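Local coordinates for protein peptidyl-prolyl cis-trans isomerase (Hirschia baltica, PDB 5EX2) that probably catalyses the cis-trans isomerisation of peptide bonds preceding proline, as a cyclophilin-type folding helper that also binds metal ions, at residues A[126-134]-A[145-155]; A[188-196]-A[257-265]. One frame throughout, in Å; residues are numbered along the deposited sequence. Where two conformers were deposited one is given.

Contact 1: residues A[126-134]-A[145-155]. With MG (magnesium ion), chain C.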
loop_
_atom_site.group_PDB
_atom_site.type_symbol
_atom_site.label_atom_id
_atom_site.label_comp_id
_atom_site.label_asym_id
_atom_site.label_seq_id
_atom_site.Cartn_x
_atom_site.Cartn_y
_atom_site.Cartn_z
ATOM N N GLY A 126 -7.727 -2.758 -5.740
ATOM C CA GLY A 126 -7.807 -1.768 -4.686
ATOM C C GLY A 126 -6.578 -0.893 -4.568
ATOM O O GLY A 126 -6.536 -0.001 -3.713
ATOM N N PHE A 127 -5.565 -1.152 -5.389
ATOM C CA PHE A 127 -4.372 -0.320 -5.411
ATOM C C PHE A 127 -4.531 0.758 -6.463
ATOM O O PHE A 127 -5.032 0.485 -7.562
ATOM C CB PHE A 127 -3.120 -1.140 -5.713
ATOM C CG PHE A 127 -2.848 -2.237 -4.700
ATOM C CD1 PHE A 127 -2.294 -1.939 -3.466
ATOM C CD2 PHE A 127 -3.149 -3.567 -4.968
ATOM C CE1 PHE A 127 -2.038 -2.929 -2.527
ATOM C CE2 PHE A 127 -2.891 -4.557 -4.011
ATOM C CZ PHE A 127 -2.334 -4.230 -2.812
ATOM N N PRO A 128 -4.091 1.985 -6.157
ATOM C CA PRO A 128 -4.093 3.019 -7.180
ATOM C C PRO A 128 -2.951 2.745 -8.142
ATOM O O PRO A 128 -1.858 2.352 -7.727
ATOM C CB PRO A 128 -3.887 4.296 -6.378
ATOM C CG PRO A 128 -3.041 3.849 -5.211
ATOM C CD PRO A 128 -3.500 2.458 -4.894
ATOM N N ILE A 129 -3.192 2.972 -9.429
ATOM C CA ILE A 129 -2.218 2.691 -10.464
ATOM C C ILE A 129 -2.203 3.860 -11.431
ATOM O O ILE A 129 -3.256 4.407 -11.743
ATOM C CB ILE A 129 -2.544 1.396 -11.237
ATOM C CG1 ILE A 129 -2.685 0.200 -10.291
ATOM C CG2 ILE A 129 -1.496 1.131 -12.320
ATOM C CD1 ILE A 129 -1.391 -0.253 -9.668
ATOM N N GLU A 130 -1.011 4.276 -11.848
ATOM C CA GLU A 130 -0.847 5.219 -12.947
ATOM C C GLU A 130 -0.067 4.508 -14.038
ATOM O O GLU A 130 0.779 3.662 -13.776
ATOM C CB GLU A 130 -0.129 6.501 -12.499
ATOM C CG GLU A 130 -0.031 7.533 -13.588
ATOM C CD GLU A 130 0.434 8.879 -13.099
ATOM O OE1 GLU A 130 1.034 8.965 -12.005
ATOM O OE2 GLU A 130 0.192 9.852 -13.820
ATOM N N THR A 131 -0.365 4.839 -15.286
ATOM C CA THR A 131 0.183 4.066 -16.371
ATOM C C THR A 131 0.391 4.880 -17.615
ATOM O O THR A 131 -0.330 5.829 -17.861
ATOM C CB THR A 131 -0.745 2.888 -16.695
ATOM O OG1 THR A 131 -0.129 1.998 -17.625
ATOM C CG2 THR A 131 -2.113 3.342 -17.207
ATOM N N ARG A 132 1.402 4.481 -18.379
ATOM C CA ARG A 132 1.502 4.876 -19.772
ATOM C C ARG A 132 0.363 4.194 -20.531
ATOM O O ARG A 132 -0.261 3.253 -20.042
ATOM C CB ARG A 132 2.878 4.514 -20.333
ATOM C CG ARG A 132 4.030 5.084 -19.524
ATOM C CD ARG A 132 4.041 6.598 -19.524
ATOM N NE ARG A 132 4.419 7.127 -20.827
ATOM C CZ ARG A 132 4.533 8.422 -21.105
ATOM N NH1 ARG A 132 4.320 9.337 -20.162
ATOM N NH2 ARG A 132 4.889 8.801 -22.318
ATOM N N GLN A 133 0.056 4.694 -21.716
ATOM C CA GLN A 133 -1.131 4.234 -22.412
ATOM C C GLN A 133 -1.033 2.785 -22.863
ATOM O O GLN A 133 -0.013 2.344 -23.383
ATOM C CB GLN A 133 -1.398 5.144 -23.612
ATOM C CG GLN A 133 -1.980 6.463 -23.189
ATOM C CD GLN A 133 -3.378 6.353 -22.629
ATOM O OE1 GLN A 133 -4.027 5.297 -22.721
ATOM N NE2 GLN A 133 -3.866 7.440 -22.066
ATOM N N ASP A 134 -2.135 2.056 -22.705
ATOM C CA ASP A 134 -2.183 0.633 -23.020
ATOM C C ASP A 134 -1.873 0.348 -24.480
ATOM O O ASP A 134 -1.349 -0.713 -24.809
ATOM C CB ASP A 134 -3.562 0.079 -22.658
ATOM C CG ASP A 134 -3.945 0.409 -21.237
ATOM O OD1 ASP A 134 -3.605 -0.362 -20.328
ATOM O OD2 ASP A 134 -4.579 1.463 -21.030
ATOM N N VAL A 145 3.411 -2.296 -20.798
ATOM C CA VAL A 145 3.572 -0.858 -20.657
ATOM C C VAL A 145 4.047 -0.569 -19.257
ATOM O O VAL A 145 3.867 -1.387 -18.350
ATOM C CB VAL A 145 2.275 -0.074 -20.923
ATOM C CG1 VAL A 145 1.805 -0.315 -22.314
ATOM C CG2 VAL A 145 1.180 -0.411 -19.889
ATOM N N GLU A 146 4.641 0.607 -19.083
ATOM C CA GLU A 146 5.116 1.021 -17.782
ATOM C C GLU A 146 3.962 1.500 -16.904
ATOM O O GLU A 146 3.144 2.325 -17.316
ATOM C CB GLU A 146 6.157 2.120 -17.950
ATOM C CG GLU A 146 6.826 2.529 -16.664
ATOM C CD GLU A 146 7.984 3.444 -16.891
ATOM O OE1 GLU A 146 9.031 2.959 -17.359
ATOM O OE2 GLU A 146 7.850 4.637 -16.568
ATOM N N SER A 147 3.905 0.971 -15.686
ATOM C CA SER A 147 2.908 1.398 -14.711
ATOM C C SER A 147 3.551 1.530 -13.340
ATOM O O SER A 147 4.640 1.031 -13.124
ATOM C CB SER A 147 1.752 0.414 -14.653
ATOM O OG SER A 147 1.173 0.235 -15.948
ATOM N N TRP A 148 2.880 2.217 -12.432
ATOM C CA TRP A 148 3.400 2.357 -11.076
ATOM C C TRP A 148 2.252 2.594 -10.111
ATOM O O TRP A 148 1.148 2.917 -10.528
ATOM C CB TRP A 148 4.438 3.491 -11.012
ATOM C CG TRP A 148 3.984 4.824 -11.557
ATOM C CD1 TRP A 148 3.531 5.893 -10.827
ATOM C CD2 TRP A 148 3.972 5.244 -12.937
ATOM N NE1 TRP A 148 3.242 6.938 -11.667
ATOM C CE2 TRP A 148 3.483 6.561 -12.962
ATOM C CE3 TRP A 148 4.313 4.627 -14.147
ATOM C CZ2 TRP A 148 3.333 7.277 -14.147
ATOM C CZ3 TRP A 148 4.150 5.341 -15.329
ATOM C CH2 TRP A 148 3.668 6.648 -15.315
ATOM N N MET A 149 2.504 2.401 -8.818
ATOM C CA MET A 149 1.514 2.707 -7.817
ATOM C C MET A 149 1.839 4.072 -7.251
ATOM O O MET A 149 2.809 4.212 -6.491
ATOM C CB MET A 149 1.498 1.655 -6.712
ATOM C CG MET A 149 0.555 2.006 -5.584
ATOM S SD MET A 149 0.061 0.572 -4.606
ATOM C CE MET A 149 1.605 0.082 -3.864
ATOM N N PRO A 150 1.045 5.080 -7.615
ATOM C CA PRO A 150 1.374 6.435 -7.167
ATOM C C PRO A 150 1.218 6.601 -5.675
ATOM O O PRO A 150 0.485 5.847 -5.044
ATOM C CB PRO A 150 0.364 7.299 -7.915
ATOM C CG PRO A 150 -0.782 6.407 -8.155
ATOM C CD PRO A 150 -0.169 5.068 -8.447
ATOM N N HIS A 151 1.915 7.588 -5.130
ATOM C CA HIS A 151 1.974 7.768 -3.701
ATOM C C HIS A 151 0.769 8.572 -3.198
ATOM O O HIS A 151 0.888 9.687 -2.699
ATOM C CB HIS A 151 3.316 8.404 -3.346
ATOM C CG HIS A 151 4.467 7.455 -3.502
ATOM N ND1 HIS A 151 4.981 7.087 -4.722
ATOM C CD2 HIS A 151 5.182 6.780 -2.574
ATOM C CE1 HIS A 151 5.970 6.225 -4.535
ATOM N NE2 HIS A 151 6.109 6.020 -3.240
ATOM N N CYS A 152 -0.410 7.982 -3.340
ATOM C CA CYS A 152 -1.623 8.497 -2.738
ATOM C C CYS A 152 -1.539 8.304 -1.233
ATOM O O CYS A 152 -0.812 7.442 -0.772
ATOM C CB CYS A 152 -2.877 7.754 -3.247
ATOM S SG CYS A 152 -3.158 7.744 -4.982
ATOM N N ALA A 153 -2.326 9.064 -0.476
ATOM C CA ALA A 153 -2.525 8.781 0.940
ATOM C C ALA A 153 -2.933 7.333 1.073
ATOM O O ALA A 153 -3.781 6.856 0.311
ATOM C CB ALA A 153 -3.565 9.701 1.526
ATOM N N GLY A 154 -2.333 6.628 2.025
ATOM C CA GLY A 154 -2.622 5.227 2.211
ATOM C C GLY A 154 -1.582 4.270 1.662
ATOM O O GLY A 154 -1.450 3.152 2.138
ATOM N N VAL A 155 -0.835 4.705 0.663
ATOM C CA VAL A 155 0.197 3.875 0.081
ATOM C C VAL A 155 1.349 3.772 1.057
ATOM O O VAL A 155 1.563 4.650 1.881
ATOM C CB VAL A 155 0.602 4.444 -1.310
ATOM C CG1 VAL A 155 1.891 3.819 -1.864
ATOM C CG2 VAL A 155 -0.561 4.210 -2.272
HETATM MG MG MG C . -5.864 4.433 -23.955
HETATM O O HOH W 1 -5.665 6.414 -25.167
HETATM O O HOH W 2 -8.042 4.341 -24.671
HETATM O O HOH W 3 -6.037 2.406 -22.575
#
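Strands 127-132 and 145-148 pair here as antiparallel neighbours, E130 facing W148 as the hydrogen-bonded pair and T131 facing S147 as the non-hydrogen-bonded one, in a five-stranded sheet separate from the cyclophilin barrel. E130 N gives a bond to W148 O (2.9 Å), W148 N returns one to E130 O, and R132 N reaches E146 O. On the face carrying E130 and W148, the glutamate runs across the indole. With CG anti to the backbone N (chi1 -176°), its chain lies over the ring: E130 CB sits above the five-membered ring of W148, 3.9 Å from its centroid, a CH-pi contact, and E130 CG comes 3.4 Å from W148 CZ2. The carboxylate is turned 43° from the ring plane. W148 NE1 gives E130 OE1 a weak, bent bond (130°); the stronger partner of this oxygen is R179, in a salt bridge that probably favours the charged carboxylate. On the other face S147 OG donates to T131 OG1 (2.8 Å), and T131 OG1 donates in turn to R132 O, on a lone pair in the carbonyl plane, which fixes the rotation of the threonine. Beyond the paired strands M149 SD stands obliquely to the F127 ring, 3.6 Å from F127 CD1, a Met-aromatic contact. P128 touches M149, P150 and V155 with its ring and rests its CB on C152 SG (3.8 Å), the sulfur disulfide-bonded to C254; P128 O is buried here without a polar partner. At the far end Q133 OE1 binds magnesium at 2.4 Å, with Q115, E135 and three waters completing the site. Strand 119-124 flanks 127-132, strand 98-100 flanks 145-148, and strand 187-191 packs against F127 and V155.

Contact 2: residues A[188-196]-A[257-265]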
loop_
_atom_site.group_PDB
_atom_site.type_symbol
_atom_site.label_atom_id
_atom_site.label_comp_id
_atom_site.label_asym_id
_atom_site.label_seq_id
_atom_site.Cartn_x
_atom_site.Cartn_y
_atom_site.Cartn_z
ATOM N N TRP A 188 4.952 -0.405 -2.296
ATOM C CA TRP A 188 4.817 -1.856 -2.183
ATOM C C TRP A 188 3.601 -2.330 -1.433
ATOM O O TRP A 188 3.357 -3.527 -1.386
ATOM C CB TRP A 188 6.047 -2.455 -1.511
ATOM C CG TRP A 188 6.468 -1.866 -0.171
ATOM C CD1 TRP A 188 7.469 -0.951 0.043
ATOM C CD2 TRP A 188 5.954 -2.195 1.134
ATOM N NE1 TRP A 188 7.587 -0.683 1.379
ATOM C CE2 TRP A 188 6.670 -1.426 2.072
ATOM C CE3 TRP A 188 4.951 -3.048 1.600
ATOM C CZ2 TRP A 188 6.431 -1.504 3.447
ATOM C CZ3 TRP A 188 4.709 -3.107 2.977
ATOM C CH2 TRP A 188 5.443 -2.339 3.869
ATOM N N GLY A 189 2.831 -1.419 -0.862
ATOM C CA GLY A 189 1.650 -1.821 -0.133
ATOM C C GLY A 189 0.692 -0.678 0.079
ATOM O O GLY A 189 0.923 0.436 -0.370
ATOM N N ARG A 190 -0.404 -0.987 0.755
ATOM C CA ARG A 190 -1.444 -0.027 1.013
ATOM C C ARG A 190 -2.092 -0.290 2.361
ATOM O O ARG A 190 -2.330 -1.434 2.692
ATOM C CB ARG A 190 -2.483 -0.099 -0.106
ATOM C CG ARG A 190 -3.526 0.925 0.010
ATOM C CD ARG A 190 -4.482 0.826 -1.135
ATOM N NE ARG A 190 -5.410 -0.297 -1.061
ATOM C CZ ARG A 190 -6.532 -0.285 -0.359
ATOM N NH1 ARG A 190 -6.839 0.765 0.393
ATOM N NH2 ARG A 190 -7.354 -1.319 -0.413
ATOM N N MET A 191 -2.396 0.774 3.099
ATOM C CA MET A 191 -3.063 0.660 4.402
ATOM C C MET A 191 -4.548 0.456 4.208
ATOM O O MET A 191 -5.276 1.396 3.892
ATOM C CB MET A 191 -2.804 1.915 5.243
ATOM C CG MET A 191 -1.326 2.120 5.559
ATOM S SD MET A 191 -0.979 3.560 6.567
ATOM C CE MET A 191 -0.692 4.805 5.330
ATOM N N LEU A 192 -4.993 -0.783 4.365
ATOM C CA LEU A 192 -6.408 -1.113 4.292
ATOM C C LEU A 192 -7.198 -0.406 5.377
ATOM O O LEU A 192 -8.301 0.101 5.153
ATOM C CB LEU A 192 -6.603 -2.617 4.423
ATOM C CG LEU A 192 -5.879 -3.496 3.414
ATOM C CD1 LEU A 192 -6.346 -4.932 3.565
ATOM C CD2 LEU A 192 -6.124 -3.016 1.988
ATOM N N GLU A 193 -6.613 -0.401 6.570
ATOM C CA GLU A 193 -7.142 0.304 7.723
ATOM C C GLU A 193 -5.932 0.894 8.400
ATOM O O GLU A 193 -4.854 0.296 8.374
ATOM C CB GLU A 193 -7.928 -0.621 8.663
ATOM C CG GLU A 193 -9.369 -0.851 8.225
ATOM C CD GLU A 193 -10.199 -1.644 9.233
ATOM O OE1 GLU A 193 -9.755 -1.827 10.393
ATOM O OE2 GLU A 193 -11.312 -2.083 8.864
ATOM N N GLY A 194 -6.095 2.080 8.961
ATOM C CA GLY A 194 -5.030 2.721 9.700
ATOM C C GLY A 194 -4.415 3.953 9.063
ATOM O O GLY A 194 -3.469 4.498 9.597
ATOM N N LEU A 195 -4.933 4.412 7.929
ATOM C CA LEU A 195 -4.480 5.691 7.410
ATOM C C LEU A 195 -4.659 6.781 8.458
ATOM O O LEU A 195 -3.790 7.647 8.609
ATOM C CB LEU A 195 -5.225 6.064 6.135
ATOM C CG LEU A 195 -4.936 7.463 5.563
ATOM C CD1 LEU A 195 -3.468 7.695 5.333
ATOM C CD2 LEU A 195 -5.695 7.688 4.261
ATOM N N ASP A 196 -5.771 6.749 9.185
ATOM C CA ASP A 196 -6.016 7.743 10.223
ATOM C C ASP A 196 -4.968 7.618 11.338
ATOM O O ASP A 196 -4.492 8.620 11.875
ATOM C CB ASP A 196 -7.439 7.610 10.789
ATOM C CG ASP A 196 -7.747 6.220 11.352
ATOM O OD1 ASP A 196 -7.021 5.240 11.068
ATOM O OD2 ASP A 196 -8.755 6.111 12.089
ATOM N N PRO A 257 -11.351 8.778 -2.089
ATOM C CA PRO A 257 -10.967 7.964 -0.941
ATOM C C PRO A 257 -10.287 6.701 -1.429
ATOM O O PRO A 257 -10.344 6.373 -2.612
ATOM C CB PRO A 257 -12.300 7.643 -0.255
ATOM C CG PRO A 257 -13.336 8.490 -0.926
ATOM C CD PRO A 257 -12.807 8.821 -2.282
ATOM N N GLN A 258 -9.675 5.964 -0.527
ATOM C CA GLN A 258 -9.168 4.665 -0.899
ATOM C C GLN A 258 -10.327 3.741 -1.248
ATOM O O GLN A 258 -11.460 3.942 -0.815
ATOM C CB GLN A 258 -8.364 4.053 0.222
ATOM C CG GLN A 258 -7.165 4.848 0.615
ATOM C CD GLN A 258 -6.179 3.992 1.358
ATOM O OE1 GLN A 258 -5.328 3.335 0.742
ATOM N NE2 GLN A 258 -6.316 3.934 2.670
ATOM N N THR A 259 -10.022 2.707 -2.015
ATOM C CA THR A 259 -10.986 1.670 -2.316
ATOM C C THR A 259 -11.536 1.145 -1.010
ATOM O O THR A 259 -10.773 0.789 -0.136
ATOM C CB THR A 259 -10.345 0.526 -3.098
ATOM O OG1 THR A 259 -9.926 1.003 -4.380
ATOM C CG2 THR A 259 -11.334 -0.622 -3.278
ATOM N N PRO A 260 -12.871 1.092 -0.866
ATOM C CA PRO A 260 -13.398 0.595 0.404
ATOM C C PRO A 260 -12.807 -0.746 0.778
ATOM O O PRO A 260 -12.785 -1.690 -0.012
ATOM C CB PRO A 260 -14.897 0.496 0.128
ATOM C CG PRO A 260 -15.154 1.634 -0.806
ATOM C CD PRO A 260 -13.951 1.609 -1.722
ATOM N N SER A 261 -12.355 -0.831 2.021
ATOM C CA SER A 261 -11.698 -2.017 2.549
ATOM C C SER A 261 -12.133 -2.221 3.989
ATOM O O SER A 261 -12.447 -1.263 4.689
ATOM C CB SER A 261 -10.173 -1.873 2.466
ATOM O OG SER A 261 -9.766 -1.537 1.145
ATOM N N VAL A 262 -12.159 -3.462 4.422
ATOM C CA VAL A 262 -12.587 -3.786 5.778
ATOM C C VAL A 262 -11.743 -4.910 6.337
ATOM O O VAL A 262 -11.366 -5.836 5.622
ATOM C CB VAL A 262 -14.074 -4.201 5.821
ATOM C CG1 VAL A 262 -14.964 -3.028 5.469
ATOM C CG2 VAL A 262 -14.332 -5.359 4.865
ATOM N N VAL A 263 -11.439 -4.811 7.622
ATOM C CA VAL A 263 -10.687 -5.825 8.332
ATOM C C VAL A 263 -11.520 -6.264 9.532
ATOM O O VAL A 263 -11.988 -5.431 10.306
ATOM C CB VAL A 263 -9.317 -5.313 8.799
ATOM C CG1 VAL A 263 -8.558 -6.426 9.520
ATOM C CG2 VAL A 263 -8.500 -4.769 7.622
ATOM N N PHE A 264 -11.742 -7.569 9.647
ATOM C CA PHE A 264 -12.530 -8.132 10.734
ATOM C C PHE A 264 -11.628 -8.971 11.601
ATOM O O PHE A 264 -10.996 -9.904 11.124
ATOM C CB PHE A 264 -13.669 -8.991 10.193
ATOM C CG PHE A 264 -14.615 -8.254 9.298
ATOM C CD1 PHE A 264 -15.511 -7.343 9.825
ATOM C CD2 PHE A 264 -14.620 -8.482 7.928
ATOM C CE1 PHE A 264 -16.404 -6.674 9.002
ATOM C CE2 PHE A 264 -15.506 -7.818 7.094
ATOM C CZ PHE A 264 -16.397 -6.912 7.628
ATOM N N VAL A 265 -11.570 -8.655 12.885
ATOM C CA VAL A 265 -10.721 -9.430 13.769
ATOM C C VAL A 265 -11.530 -10.564 14.346
ATOM O O VAL A 265 -12.767 -10.541 14.328
ATOM C CB VAL A 265 -10.109 -8.585 14.903
ATOM C CG1 VAL A 265 -9.149 -7.552 14.326
ATOM C CG2 VAL A 265 -11.185 -7.941 15.761
HETATM O O HOH W 4 -8.891 1.242 2.428
HETATM O O HOH W 5 -10.811 -3.792 12.107
#
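The R190 guanidinium has L192 CD2 over one face, 3.2 Å above the plane and toward its rim, while its edge is taken up by Q258, S261 and a water. R190 NH2 donates almost straight to S261 OG (2.9 Å, 173°), and R190 NH1 directs one N-H at Q258 OE1 (3.0 Å) and the other at the water, which passes bonds on to L192 O and T259 O. At that edge the Q258 amide is turned 88° from the guanidinium plane, and R190 NH1 meets OE1 from above the amide's carbonyl plane. The amide's other end, Q258 NE2, donates to M191 O. The bend of R190 at chi3 (75°) carries the group round to S261, whose hydroxyl donates to T259 O. In one of the two E193 conformers, V263 N bonds to E193 OE2 (3.0 Å) from above the carboxylate and a second water joins E193 OE1 to V263 O, bonds that may not always form. V232 of strand 229-233 touches R190, L192 and S261. The arrangement ties the end of barrel strand 187-191, and the corner before helix 195-198, to edge strand 261-264 of a separate three-stranded antiparallel sheet beside the cyclophilin barrel.

How the contacts relate
Contact 1 closes before contact 2 opens along the chain, and their centres lie about 17 Å apart. The paired strands of contact 1 belong to the five-stranded sheet, whereas contact 2 joins a barrel strand to the three-stranded sheet. The two meet where 145-155 leads into barrel strand 155-158, the antiparallel neighbour of 187-191: G154 O lies 2.7 Å from M191 N, a probable hydrogen bond. Nearby, G126 O approaches R190 NE, and M149 CE packs on G189 N. The C-terminal region thus reaches both contacts, through the C152-C254 disulfide to the connection between the five-stranded sheet and the barrel, and through 257-265 to barrel strand 187-191.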